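PDB 4Y9V: particle-associated lyase from Acinetobacter bacteriophage AP22, which probably cleaves the capsular polysaccharide of Acinetobacter baumannii as the trimeric tailspike of the phage, a lyase built on a pectin-lyase-like beta-helix. Local coordinates for residues D335-E341 / A357-Y362; V376-P381 / H406-E410. All coordinates share one frame; numbering follows the deposited sequence.

Both interactions join successive turns of the pectin-lyase-like beta-helix, and their centres lie 11 Å apart. In interaction 1 (335-341 with 357-362) a turn is fastened to the segment leading into strand 360-363, through Ala357 and Asn360; His337 in that turn belongs to the glycan pocket. Interaction 2 (376-381 with 406-410) comes later in the chain and pairs two parallel strands. The two meet directly where Gly338 N lies 2.9 Å from Glu380 OE1, a probable hydrogen bond next to His337. Glu380 also forms a salt bridge with Arg166, another pocket residue, although the nearest atoms of the Ala379 side chain and the mannopyranuronic acid are about 11 Å apart.

Interaction 1: D335-E341 / A357-Y362. With 49S (2-acetamido-2-deoxy-beta-D-mannopyranuronic acid), chain B; EDO (1,2-ethanediol), chain D.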
loop_
_atom_site.group_PDB
_atom_site.type_symbol
_atom_site.label_atom_id
_atom_site.label_comp_id
_atom_site.label_asym_id
_atom_site.label_seq_id
_atom_site.Cartn_x
_atom_site.Cartn_y
_atom_site.Cartn_z
ATOM N N ASP A 335 -5.456 15.322 9.544
ATOM C CA ASP A 335 -4.495 16.311 9.959
ATOM C C ASP A 335 -3.188 15.708 10.417
ATOM O O ASP A 335 -3.120 14.612 11.001
ATOM C CB ASP A 335 -5.089 17.162 11.113
ATOM C CG ASP A 335 -4.044 17.978 11.888
ATOM O OD1 ASP A 335 -3.688 19.065 11.380
ATOM O OD2 ASP A 335 -3.618 17.477 12.970
ATOM N N MET A 336 -2.131 16.506 10.227
ATOM C CA MET A 336 -0.847 16.338 10.892
ATOM C C MET A 336 -0.353 17.731 11.278
ATOM O O MET A 336 -0.118 18.563 10.393
ATOM C CB MET A 336 0.214 15.668 9.997
ATOM C CG MET A 336 -0.230 14.370 9.363
ATOM S SD MET A 336 1.125 13.726 8.356
ATOM C CE MET A 336 0.269 12.507 7.366
ATOM N N HIS A 337 -0.178 17.983 12.575
ATOM C CA HIS A 337 0.423 19.209 13.058
ATOM C C HIS A 337 1.944 19.209 12.837
ATOM O O HIS A 337 2.563 18.189 12.508
ATOM C CB HIS A 337 0.119 19.407 14.557
ATOM C CG HIS A 337 -1.250 19.881 14.868
ATOM N ND1 HIS A 337 -2.430 19.255 14.595
ATOM C CD2 HIS A 337 -1.595 21.009 15.526
ATOM C CE1 HIS A 337 -3.439 19.976 15.061
ATOM N NE2 HIS A 337 -2.948 21.031 15.648
ATOM N N GLY A 338 2.575 20.355 13.094
ATOM C CA GLY A 338 4.005 20.527 12.924
ATOM C C GLY A 338 4.911 19.801 13.902
ATOM O O GLY A 338 6.125 19.879 13.746
ATOM N N ASN A 339 4.363 19.077 14.876
ATOM C CA ASN A 339 5.156 18.163 15.680
ATOM C C ASN A 339 4.989 16.703 15.262
ATOM O O ASN A 339 5.276 15.838 16.085
ATOM C CB ASN A 339 4.841 18.311 17.172
ATOM C CG ASN A 339 3.456 17.736 17.474
ATOM O OD1 ASN A 339 2.571 17.810 16.636
ATOM N ND2 ASN A 339 3.293 17.228 18.686
ATOM N N VAL A 340 4.559 16.454 14.017
ATOM C CA VAL A 340 4.294 15.117 13.532
ATOM C C VAL A 340 5.237 14.781 12.377
ATOM O O VAL A 340 5.274 15.502 11.378
ATOM C CB VAL A 340 2.846 14.998 13.019
ATOM C CG1 VAL A 340 2.577 13.587 12.491
ATOM C CG2 VAL A 340 1.859 15.375 14.110
ATOM N N GLU A 341 5.938 13.657 12.498
ATOM C CA GLU A 341 6.790 13.130 11.427
ATOM C C GLU A 341 6.510 11.642 11.283
ATOM O O GLU A 341 5.864 11.008 12.123
ATOM C CB GLU A 341 8.274 13.393 11.709
ATOM C CG GLU A 341 8.801 12.706 12.958
ATOM C CD GLU A 341 10.286 12.831 13.183
ATOM O OE1 GLU A 341 10.823 13.950 13.068
ATOM O OE2 GLU A 341 10.922 11.788 13.549
ATOM N N ALA A 357 5.316 18.015 9.966
ATOM C CA ALA A 357 6.682 18.489 9.994
ATOM C C ALA A 357 7.519 18.041 8.792
ATOM O O ALA A 357 8.389 18.792 8.336
ATOM C CB ALA A 357 7.375 17.988 11.257
ATOM N N GLY A 358 7.273 16.814 8.319
ATOM C CA GLY A 358 8.043 16.195 7.254
ATOM C C GLY A 358 8.214 14.705 7.496
ATOM O O GLY A 358 7.866 14.155 8.537
ATOM N N ASP A 359 8.793 14.053 6.468
ATOM C CA ASP A 359 8.832 12.602 6.403
ATOM C C ASP A 359 7.466 11.991 6.628
ATOM O O ASP A 359 7.285 11.013 7.349
ATOM C CB ASP A 359 9.917 12.020 7.309
ATOM C CG ASP A 359 11.322 12.374 6.816
ATOM O OD1 ASP A 359 11.519 12.627 5.605
ATOM O OD2 ASP A 359 12.214 12.311 7.667
ATOM N N ASN A 360 6.459 12.589 5.950
ATOM C CA ASN A 360 5.063 12.198 6.049
ATOM C C ASN A 360 4.529 11.859 4.663
ATOM O O ASN A 360 5.115 12.249 3.652
ATOM C CB ASN A 360 4.227 13.309 6.681
ATOM C CG ASN A 360 4.577 13.552 8.138
ATOM O OD1 ASN A 360 4.877 12.611 8.885
ATOM N ND2 ASN A 360 4.548 14.814 8.554
ATOM N N GLU A 361 3.383 11.173 4.635
ATOM C CA GLU A 361 2.809 10.726 3.360
ATOM C C GLU A 361 1.294 10.700 3.407
ATOM O O GLU A 361 0.695 10.297 4.408
ATOM C CB GLU A 361 3.343 9.317 3.029
ATOM C CG GLU A 361 2.858 8.724 1.710
ATOM C CD GLU A 361 3.630 7.482 1.273
ATOM O OE1 GLU A 361 4.142 6.765 2.164
ATOM O OE2 GLU A 361 3.683 7.222 0.059
ATOM N N TYR A 362 0.690 11.103 2.292
ATOM C CA TYR A 362 -0.678 10.709 1.930
ATOM C C TYR A 362 -0.548 9.831 0.686
ATOM O O TYR A 362 0.035 10.289 -0.315
ATOM C CB TYR A 362 -1.617 11.882 1.618
ATOM C CG TYR A 362 -1.992 12.713 2.832
ATOM C CD1 TYR A 362 -1.147 13.687 3.340
ATOM C CD2 TYR A 362 -3.195 12.498 3.476
ATOM C CE1 TYR A 362 -1.498 14.430 4.449
ATOM C CE2 TYR A 362 -3.563 13.245 4.588
ATOM C CZ TYR A 362 -2.695 14.210 5.095
ATOM O OH TYR A 362 -3.106 14.901 6.191
HETATM C C8 49S B . -0.232 20.423 18.421
HETATM C C7 49S B . -1.722 20.424 18.689
HETATM O O7 49S B . -2.413 19.403 18.485
HETATM N N2 49S B . -2.242 21.572 19.151
HETATM C C2 49S B . -3.656 21.766 19.396
HETATM C C3 49S B . -3.995 21.777 20.889
HETATM O O3 49S B . -3.609 20.550 21.509
HETATM C C1 49S B . -4.098 23.085 18.790
HETATM O O1 49S B . -3.778 23.178 17.432
HETATM O O5 49S B . -3.394 24.153 19.423
HETATM C C5 49S B . -3.783 24.277 20.802
HETATM C C6 49S B . -3.097 25.499 21.378
HETATM O O6A 49S B . -1.884 25.690 21.109
HETATM O O6B 49S B . -3.793 26.239 22.116
HETATM C C4 49S B . -3.412 23.009 21.573
HETATM O O4 49S B . -3.980 23.254 22.865
HETATM C C1 EDO D . 10.533 16.141 10.187
HETATM O O1 EDO D . 11.255 17.298 10.103
HETATM C C2 EDO D . 11.301 14.927 9.779
HETATM O O2 EDO D . 12.280 14.614 10.753
#
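The carbonyl oxygen of Val340 joins 335-341 to 357-362 as a shared acceptor, because two donors of the second segment converge on it. Ala357 N approaches at 2.9 Å from Val340 O, and Asn360 ND2 at 3.0 Å from the same oxygen. The hydrogen bond from Asn360 ND2 is almost straight (178° at the hydrogen) and lies in the plane of the Asn360 amide, yet it reaches the carbonyl from above its plane. The rotation of this amide is fixed further by Thr343 N, which donates to OD1, and by Phe355 O, which accepts from ND2. Next to these bonds Met336 passes the Asn360 side chain in the opposite direction, its sulfur 3.5 Å from Asn360 CG. With CG beside the backbone N (chi1 -52°) and an extended chain beyond, Met336 carries CE on to Tyr362, 3.9 Å from CE1. Ala357 CB fits against the turn, 3.4 Å from Gly338 O.

At the head of the type I turn from His337 to Val340, CB of His337 points away from 357-362, and the imidazole lies in the glycan pocket. The acetamido group of the mannopyranuronic acid lies over one ring face, its O7 offset toward the rim, while NE2 meets its O1 at the ring edge, 2.9 Å away. Asp335 OD2 receives ND1 at 2.7 Å on its syn side, a bond that helps orient the ring; Asp335 OD1 is held in turn by Thr354. At the far end Glu341 OE1 accepts from Tyr162 and from an ethanediol probably left from crystallisation, and OE2 pairs with Arg316. Strand 340-341 lies parallel to 315-316, and strand 360-363 runs between 343-346 and 384-389 in the beta-helix, with Asp359 and Glu361 packing on Tyr394 and His347 of a second subunit.

Interaction 2: V376-P381 / H406-E410; sequences VLIAEP and HGIIE. Unlike the reference sequence in segment 376-381: Glu380 (reference Lys).
Strands 376-378 and 406-409 run parallel, their axes 4.7 Å apart at closest and inclined by 13°, and three backbone bonds alternate between them. His406 N donates to Val376 O at 3.0 Å, Ile378 N to His406 O at 2.9 Å, and Ile408 N to Ile378 O at 3.1 Å. This is the parallel pattern in which His406 and Ile378 each use both N-H and carbonyl toward the neighbouring strand.

Leu377 and His406 point to the same face of the sheet. Leu377 CG stands anti to the backbone N (chi1 -177°), which, with chi2 of 67°, brings CD1 to 3.7 Å from His406 O, alongside the neighbouring backbone. The imidazole of His406 is held by other parts of the chain: Ser403 N donates to ND1, and Trp402 meets the ring edge-to-face. On the face of Ile378, Gly407 offers no side chain, and Ile378 CB lies beside Gly407, 3.8 Å from its CA. Ile378 itself extends to Val419. Where the strand ends, Pro381 turns back toward the partner; its CG is 3.8 Å from Ile408 O and also packs loosely on Ile409 CG1, with Leu417 and Tyr165 around it.

Beyond the last direct bond, the backbones separate and water takes over. One water, 2.7 Å from Ala379 O, donates to that oxygen and to Ile408 O. A second donates to Ala379 O and, in the conformer described, to Glu410 OE1. Direct amide bonds thus set the parallel register of this beta-helix face, whereas past the C-terminal end of strand 376-378 the link passes to two waters and the packing of Pro381, so that direct amide bonding gives way to water-mediated bonding.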
loop_
_atom_site.group_PDB
_atom_site.type_symbol
_atom_site.label_atom_id
_atom_site.label_comp_id
_atom_site.label_asym_id
_atom_site.label_seq_id
_atom_site.Cartn_x
_atom_site.Cartn_y
_atom_site.Cartn_z
ATOM N N VAL A 376 -3.773 20.159 -0.373
ATOM C CA VAL A 376 -2.795 19.755 0.604
ATOM C C VAL A 376 -1.995 20.982 1.034
ATOM O O VAL A 376 -1.483 21.710 0.158
ATOM C CB VAL A 376 -1.819 18.688 0.019
ATOM C CG1 VAL A 376 -0.787 18.272 1.051
ATOM C CG2 VAL A 376 -2.586 17.466 -0.473
ATOM N N LEU A 377 -1.886 21.192 2.331
ATOM C CA LEU A 377 -1.203 22.344 2.907
ATOM C C LEU A 377 -0.009 21.906 3.740
ATOM O O LEU A 377 -0.127 21.043 4.616
ATOM C CB LEU A 377 -2.168 23.107 3.804
ATOM C CG LEU A 377 -1.597 24.400 4.433
ATOM C CD1 LEU A 377 -1.320 25.447 3.393
ATOM C CD2 LEU A 377 -2.584 24.895 5.486
ATOM N N ILE A 378 1.133 22.539 3.483
ATOM C CA ILE A 378 2.357 22.408 4.272
ATOM C C ILE A 378 2.566 23.763 4.967
ATOM O O ILE A 378 3.096 24.686 4.387
ATOM C CB ILE A 378 3.544 22.009 3.390
ATOM C CG1 ILE A 378 3.321 20.764 2.596
ATOM C CG2 ILE A 378 4.802 21.893 4.246
ATOM C CD1 ILE A 378 4.351 20.471 1.525
ATOM N N ALA A 379 2.070 23.900 6.187
ATOM C CA ALA A 379 2.065 25.174 6.895
ATOM C C ALA A 379 2.960 25.218 8.111
ATOM O O ALA A 379 3.200 26.336 8.598
ATOM C CB ALA A 379 0.666 25.465 7.425
ATOM N N GLU A 380 3.490 24.090 8.594
ATOM C CA GLU A 380 4.480 24.106 9.678
ATOM C C GLU A 380 5.671 23.215 9.285
ATOM O O GLU A 380 6.025 22.288 10.021
ATOM C CB GLU A 380 3.861 23.685 11.019
ATOM C CG GLU A 380 2.791 24.650 11.510
ATOM C CD GLU A 380 2.303 24.371 12.936
ATOM O OE1 GLU A 380 2.120 23.197 13.294
ATOM O OE2 GLU A 380 2.114 25.347 13.697
ATOM N N PRO A 381 6.300 23.443 8.121
ATOM C CA PRO A 381 7.341 22.527 7.698
ATOM C C PRO A 381 8.625 22.637 8.510
ATOM O O PRO A 381 9.145 23.723 8.754
ATOM C CB PRO A 381 7.632 22.947 6.239
ATOM C CG PRO A 381 7.206 24.397 6.181
ATOM C CD PRO A 381 6.015 24.477 7.122
ATOM N N HIS A 406 0.529 23.146 -1.531
ATOM C CA HIS A 406 1.074 24.463 -1.305
ATOM C C HIS A 406 1.783 24.492 0.046
ATOM O O HIS A 406 1.220 24.032 1.036
ATOM C CB HIS A 406 -0.048 25.526 -1.343
ATOM C CG HIS A 406 0.399 26.896 -1.697
ATOM N ND1 HIS A 406 -0.022 27.483 -2.864
ATOM C CD2 HIS A 406 1.230 27.766 -1.057
ATOM C CE1 HIS A 406 0.540 28.667 -2.906
ATOM N NE2 HIS A 406 1.285 28.887 -1.833
ATOM N N GLY A 407 2.983 25.030 0.035
ATOM C CA GLY A 407 3.735 25.204 1.269
ATOM C C GLY A 407 4.182 26.634 1.438
ATOM O O GLY A 407 4.549 27.300 0.466
ATOM N N ILE A 408 4.171 27.084 2.688
ATOM C CA ILE A 408 4.655 28.405 3.061
ATOM C C ILE A 408 5.698 28.217 4.153
ATOM O O ILE A 408 5.454 27.656 5.194
ATOM C CB ILE A 408 3.528 29.301 3.604
ATOM C CG1 ILE A 408 2.373 29.414 2.610
ATOM C CG2 ILE A 408 4.112 30.633 4.030
ATOM C CD1 ILE A 408 2.663 30.169 1.349
ATOM N N ILE A 409 6.921 28.701 3.847
ATOM C CA ILE A 409 8.042 28.588 4.774
ATOM C C ILE A 409 8.151 29.887 5.538
ATOM O O ILE A 409 8.592 30.917 5.005
ATOM C CB ILE A 409 9.335 28.247 4.018
ATOM C CG1 ILE A 409 9.187 26.900 3.300
ATOM C CG2 ILE A 409 10.508 28.220 4.965
ATOM C CD1 ILE A 409 10.314 26.588 2.329
ATOM N N GLU A 410 7.757 29.894 6.813
ATOM C CA GLU A 410 7.812 31.099 7.621
ATOM C C GLU A 410 8.937 31.099 8.645
ATOM O O GLU A 410 9.186 32.101 9.314
ATOM C CB GLU A 410 6.521 31.297 8.397
ATOM C CG GLU A 410 5.238 31.355 7.692
ATOM C CD GLU A 410 3.945 31.222 8.525
ATOM O OE1 GLU A 410 3.974 30.751 9.707
ATOM O OE2 GLU A 410 2.949 31.530 7.860
HETATM O O HOH W 1 3.159 28.262 6.752
HETATM O O HOH W 2 2.198 28.346 10.272
#